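Local atomic coordinates of ankyrin repeat domain protein (Legionella pneumophila subsp. pneumophila, PDB entry 6MCA), a protein that is a bacterial effector that interacts with the host LARP7 component of the 7SK snRNP complex and carries ankyrin repeats and a cysteine protease-like region. Residues Q275-I280 and N293-T298; A335-S340 and F371-A376. All coordinates share one frame; numbering follows the deposited sequence.

Interaction 1. Residues Q275-I280 and N293-T298; sequences QWWAKI and NIYRIT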
# COMPACT_ATOMS: atom_id res chain seq x y z
N GLN A 275 6.16 25.06 -11.32
CA GLN A 275 7.59 25.22 -11.53
C GLN A 275 8.43 24.65 -10.38
O GLN A 275 9.64 24.86 -10.36
CB GLN A 275 7.94 26.69 -11.74
CG GLN A 275 7.94 27.54 -10.47
CD GLN A 275 6.59 28.12 -10.15
OE1 GLN A 275 5.55 27.53 -10.45
NE2 GLN A 275 6.58 29.31 -9.55
N TRP A 276 7.81 23.94 -9.44
CA TRP A 276 8.50 23.43 -8.27
C TRP A 276 8.63 21.92 -8.33
O TRP A 276 7.72 21.22 -8.80
CB TRP A 276 7.76 23.84 -6.99
CG TRP A 276 7.56 25.31 -6.88
CD1 TRP A 276 6.38 25.99 -7.02
CD2 TRP A 276 8.56 26.30 -6.62
NE1 TRP A 276 6.59 27.34 -6.86
CE2 TRP A 276 7.92 27.56 -6.62
CE3 TRP A 276 9.94 26.24 -6.39
CZ2 TRP A 276 8.61 28.74 -6.39
CZ3 TRP A 276 10.62 27.43 -6.17
CH2 TRP A 276 9.96 28.66 -6.17
N TRP A 277 9.76 21.42 -7.83
CA TRP A 277 10.07 19.99 -7.81
C TRP A 277 10.56 19.65 -6.41
O TRP A 277 11.19 20.48 -5.75
CB TRP A 277 11.13 19.66 -8.87
CG TRP A 277 11.59 18.24 -8.91
CD1 TRP A 277 12.60 17.68 -8.17
CD2 TRP A 277 11.09 17.19 -9.75
NE1 TRP A 277 12.74 16.35 -8.50
CE2 TRP A 277 11.83 16.03 -9.47
CE3 TRP A 277 10.09 17.13 -10.72
CZ2 TRP A 277 11.60 14.82 -10.11
CZ3 TRP A 277 9.85 15.93 -11.37
CH2 TRP A 277 10.61 14.79 -11.06
N ALA A 278 10.26 18.45 -5.94
CA ALA A 278 10.61 18.08 -4.57
C ALA A 278 11.05 16.63 -4.53
O ALA A 278 10.38 15.76 -5.09
CB ALA A 278 9.44 18.30 -3.61
N LYS A 279 12.16 16.38 -3.85
CA LYS A 279 12.66 15.04 -3.60
C LYS A 279 12.50 14.71 -2.12
O LYS A 279 12.88 15.51 -1.25
CB LYS A 279 14.12 14.89 -4.02
CG LYS A 279 14.69 13.50 -3.77
CD LYS A 279 16.02 13.30 -4.47
CE LYS A 279 17.08 14.24 -3.93
NZ LYS A 279 18.43 13.94 -4.48
N ILE A 280 11.93 13.54 -1.85
CA ILE A 280 11.66 13.04 -0.51
C ILE A 280 12.34 11.68 -0.39
O ILE A 280 11.96 10.73 -1.09
CB ILE A 280 10.16 12.92 -0.23
CG1 ILE A 280 9.45 14.24 -0.54
CG2 ILE A 280 9.92 12.48 1.21
CD1 ILE A 280 7.95 14.10 -0.71
N ASN A 293 13.91 18.06 -0.08
CA ASN A 293 14.49 19.20 -0.78
C ASN A 293 13.55 19.68 -1.88
O ASN A 293 12.98 18.87 -2.61
CB ASN A 293 15.85 18.84 -1.39
CG ASN A 293 16.93 18.65 -0.34
OD1 ASN A 293 17.53 19.61 0.13
ND2 ASN A 293 17.18 17.40 0.03
N ILE A 294 13.41 21.00 -2.00
CA ILE A 294 12.51 21.63 -2.96
C ILE A 294 13.33 22.54 -3.86
O ILE A 294 14.05 23.43 -3.37
CB ILE A 294 11.39 22.42 -2.25
CG1 ILE A 294 10.65 21.53 -1.25
CG2 ILE A 294 10.43 23.02 -3.27
CD1 ILE A 294 9.75 22.29 -0.31
N TYR A 295 13.21 22.33 -5.16
CA TYR A 295 13.94 23.05 -6.19
C TYR A 295 12.96 23.77 -7.11
O TYR A 295 11.78 23.42 -7.20
CB TYR A 295 14.81 22.11 -7.04
CG TYR A 295 15.54 21.03 -6.28
CD1 TYR A 295 14.88 19.88 -5.86
CD2 TYR A 295 16.90 21.13 -6.02
CE1 TYR A 295 15.55 18.88 -5.17
CE2 TYR A 295 17.58 20.14 -5.34
CZ TYR A 295 16.90 19.02 -4.92
OH TYR A 295 17.57 18.03 -4.24
N ARG A 296 13.47 24.77 -7.82
CA ARG A 296 12.75 25.39 -8.92
C ARG A 296 13.18 24.75 -10.23
O ARG A 296 14.38 24.56 -10.47
CB ARG A 296 13.00 26.90 -8.96
CG ARG A 296 12.25 27.61 -10.09
CD ARG A 296 12.85 28.97 -10.41
NE ARG A 296 12.87 29.85 -9.24
CZ ARG A 296 11.83 30.55 -8.82
NH1 ARG A 296 11.94 31.33 -7.75
NH2 ARG A 296 10.67 30.48 -9.46
N ILE A 297 12.21 24.41 -11.07
CA ILE A 297 12.50 23.81 -12.37
C ILE A 297 12.82 24.93 -13.35
O ILE A 297 11.94 25.67 -13.79
CB ILE A 297 11.32 22.96 -12.87
CG1 ILE A 297 11.02 21.83 -11.88
CG2 ILE A 297 11.61 22.40 -14.25
CD1 ILE A 297 9.68 21.17 -12.11
N THR A 298 14.11 25.08 -13.68
CA THR A 298 14.55 26.13 -14.58
C THR A 298 14.61 25.71 -16.04
O THR A 298 14.70 26.57 -16.92
CB THR A 298 15.94 26.65 -14.15
OG1 THR A 298 16.92 25.62 -14.34
CG2 THR A 298 15.92 27.07 -12.69
O HOH W 1 8.51 31.78 -8.96
O HOH W 2 15.81 14.87 -0.60

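Interaction 2. Residues A335-S340 and F371-A376; sequences AQMPIS and FKPDVA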
# COMPACT_ATOMS: atom_id res chain seq x y z
N ALA A 335 14.37 25.41 -1.27
CA ALA A 335 13.94 25.27 0.11
C ALA A 335 14.16 23.84 0.58
O ALA A 335 14.51 22.95 -0.20
CB ALA A 335 12.46 25.66 0.28
N GLN A 336 13.95 23.62 1.87
CA GLN A 336 14.05 22.29 2.46
C GLN A 336 13.01 22.18 3.56
O GLN A 336 12.51 23.18 4.07
CB GLN A 336 15.45 22.01 3.00
CG GLN A 336 15.92 23.00 4.06
CD GLN A 336 17.40 22.90 4.34
OE1 GLN A 336 18.23 23.47 3.62
NE2 GLN A 336 17.76 22.19 5.40
N MET A 337 12.69 20.94 3.93
CA MET A 337 11.71 20.72 4.99
C MET A 337 12.30 19.80 6.05
O MET A 337 12.86 18.74 5.72
CB MET A 337 10.40 20.14 4.43
CG MET A 337 9.48 21.20 3.84
SD MET A 337 7.87 20.57 3.34
CE MET A 337 7.25 19.92 4.89
N PRO A 338 12.18 20.16 7.34
CA PRO A 338 12.74 19.34 8.43
C PRO A 338 11.88 18.13 8.76
O PRO A 338 11.25 18.01 9.81
CB PRO A 338 12.81 20.34 9.59
CG PRO A 338 11.67 21.27 9.33
CD PRO A 338 11.57 21.41 7.83
N ILE A 339 11.84 17.19 7.82
CA ILE A 339 11.14 15.92 8.01
C ILE A 339 12.09 14.94 8.67
O ILE A 339 13.25 14.81 8.25
CB ILE A 339 10.60 15.38 6.67
CG1 ILE A 339 9.47 16.27 6.15
CG2 ILE A 339 10.14 13.95 6.82
CD1 ILE A 339 8.08 15.82 6.58
N SER A 340 11.62 14.24 9.70
CA SER A 340 12.48 13.34 10.45
C SER A 340 12.96 12.19 9.57
O SER A 340 12.25 11.71 8.68
CB SER A 340 11.73 12.78 11.66
OG SER A 340 10.83 11.76 11.29
N PHE A 371 6.51 30.63 2.16
CA PHE A 371 6.85 29.25 2.45
C PHE A 371 6.84 29.00 3.96
O PHE A 371 7.62 29.60 4.70
CB PHE A 371 8.22 28.89 1.86
CG PHE A 371 8.66 27.49 2.15
CD1 PHE A 371 8.07 26.42 1.51
CD2 PHE A 371 9.67 27.24 3.07
CE1 PHE A 371 8.48 25.12 1.77
CE2 PHE A 371 10.08 25.95 3.33
CZ PHE A 371 9.48 24.89 2.69
N LYS A 372 5.95 28.11 4.40
CA LYS A 372 5.75 27.85 5.82
C LYS A 372 5.59 26.35 6.04
O LYS A 372 4.50 25.79 5.83
CB LYS A 372 4.53 28.60 6.35
CG LYS A 372 4.30 28.45 7.85
CD LYS A 372 3.17 29.35 8.31
CE LYS A 372 3.68 30.51 9.15
NZ LYS A 372 3.79 30.15 10.59
N PRO A 373 6.66 25.66 6.46
CA PRO A 373 6.52 24.23 6.81
C PRO A 373 5.77 23.98 8.10
O PRO A 373 5.46 22.82 8.40
CB PRO A 373 7.98 23.75 6.92
CG PRO A 373 8.83 24.86 6.35
CD PRO A 373 8.05 26.12 6.54
N ASP A 374 5.46 25.03 8.87
CA ASP A 374 4.83 24.85 10.18
C ASP A 374 3.48 24.17 10.06
O ASP A 374 3.24 23.12 10.66
CB ASP A 374 4.69 26.21 10.87
CG ASP A 374 5.86 26.54 11.77
OD1 ASP A 374 6.66 25.62 12.06
OD2 ASP A 374 5.99 27.71 12.18
N VAL A 375 2.57 24.78 9.29
CA VAL A 375 1.22 24.24 9.15
C VAL A 375 1.26 22.86 8.51
O VAL A 375 0.52 21.95 8.90
CB VAL A 375 0.33 25.21 8.36
CG1 VAL A 375 -1.02 24.59 8.06
CG2 VAL A 375 0.17 26.52 9.12
N ALA A 376 2.14 22.67 7.52
CA ALA A 376 2.23 21.39 6.84
C ALA A 376 2.65 20.28 7.80
O ALA A 376 2.05 19.20 7.82
CB ALA A 376 3.20 21.49 5.66

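Interaction 1. Residues Q275-I280 and N293-T298
Ile297 N donates to Gln275 O across 2.7 Å, the shortest backbone bond between the two strands and an almost straight one, with 179° at the hydrogen. Farther along, Asn293 N bonds to Lys279 O at 3.0 Å and Lys279 N returns a bond to Asn293 O at 2.9 Å. Trp277 and Tyr295 exchange an equivalent pair, so Lys279-Asn293 and Trp277-Tyr295 are hydrogen-bonded antiparallel pairs. The side chains of these four share one face of the sheet. There Trp277 CD1 meets Tyr295 CD1 at 3.9 Å in the plane of the indole, at its edge, and Trp277 CB packs on Ile297 CG1. Lys279 runs by the phenol, its ammonium held by Glu289 in a salt bridge. On the other face, Arg296 extends with CG anti to its backbone N (chi1 -179°), then bends at chi3, which lays one guanidinium face over Trp276 CH2, the planes 47° apart; NH1 is 3.7 Å from CH2. A water joins Arg296 NH2, at 2.6 Å, to Gln275 NE2. Ala278 and Ile294 continue this face, where Ala278 meets helix 355-364. Together the strands are the third and fourth of a five-stranded antiparallel sheet with sequential strand order.

Interaction 2. Residues A335-S340 and F371-A376
An edge strand of the five-stranded antiparallel sheet, 331-337, meets the start of the long helix 373-399 here, through apolar side chains and without a hydrogen bond between the segments. Phe371, in the loop leading into the helix, makes the closest approach. A chi1 of 178° swings its ring away from the backbone N and out to the strand, where it receives the methyl of Ala335 over one face: a CH-pi contact with CB 4.0 Å from the ring centroid and 19° off the normal. The same ring turns its edge to the next two residues, CZ lying 3.7 Å from Gln336 O and 3.9 Å from Met337 CG. The Met337 side chain runs obliquely past the ring edge, bending at chi3 (59°) so that its terminal methyl heads for the helix. Its flank is lined by Val358 and Ser361 of helix 355-364, which makes the methionine a buried link between the strand and two helices. Beyond Met337 the chain turns through an inverse gamma turn centred on Pro338, closed by Ile339 N to Met337 O at 2.8 Å. Two residues of segment 371-376 complete the contact: Pro373 CB is 4.3 Å from Met337 CG, and Ala376 CB is 4.4 Å from Met337 CE.

Of the four segments, 275-280 comes first; the chain then passes through the short helix 286-289 and returns as strand 292-297, so interaction 1 closes a loop of 12 residues. Interaction 2 opens only afterwards: the two follow in series, neither nesting nor crossing. Strand 331-337 joins the sheet beside 292-297, and the chain goes out through helices 348-353 and 355-364 before interaction 2 closes a loop of 30 residues, the last five of which, 366-370, are not modelled. Ile294 joins the two contacts: its N lies 2.9 Å from Ala335 O, probably a hydrogen bond, and its CD1 packs 3.7 Å from Phe371 CE1. Interaction 2 in turn fastens helix 373-399 to the edge strand.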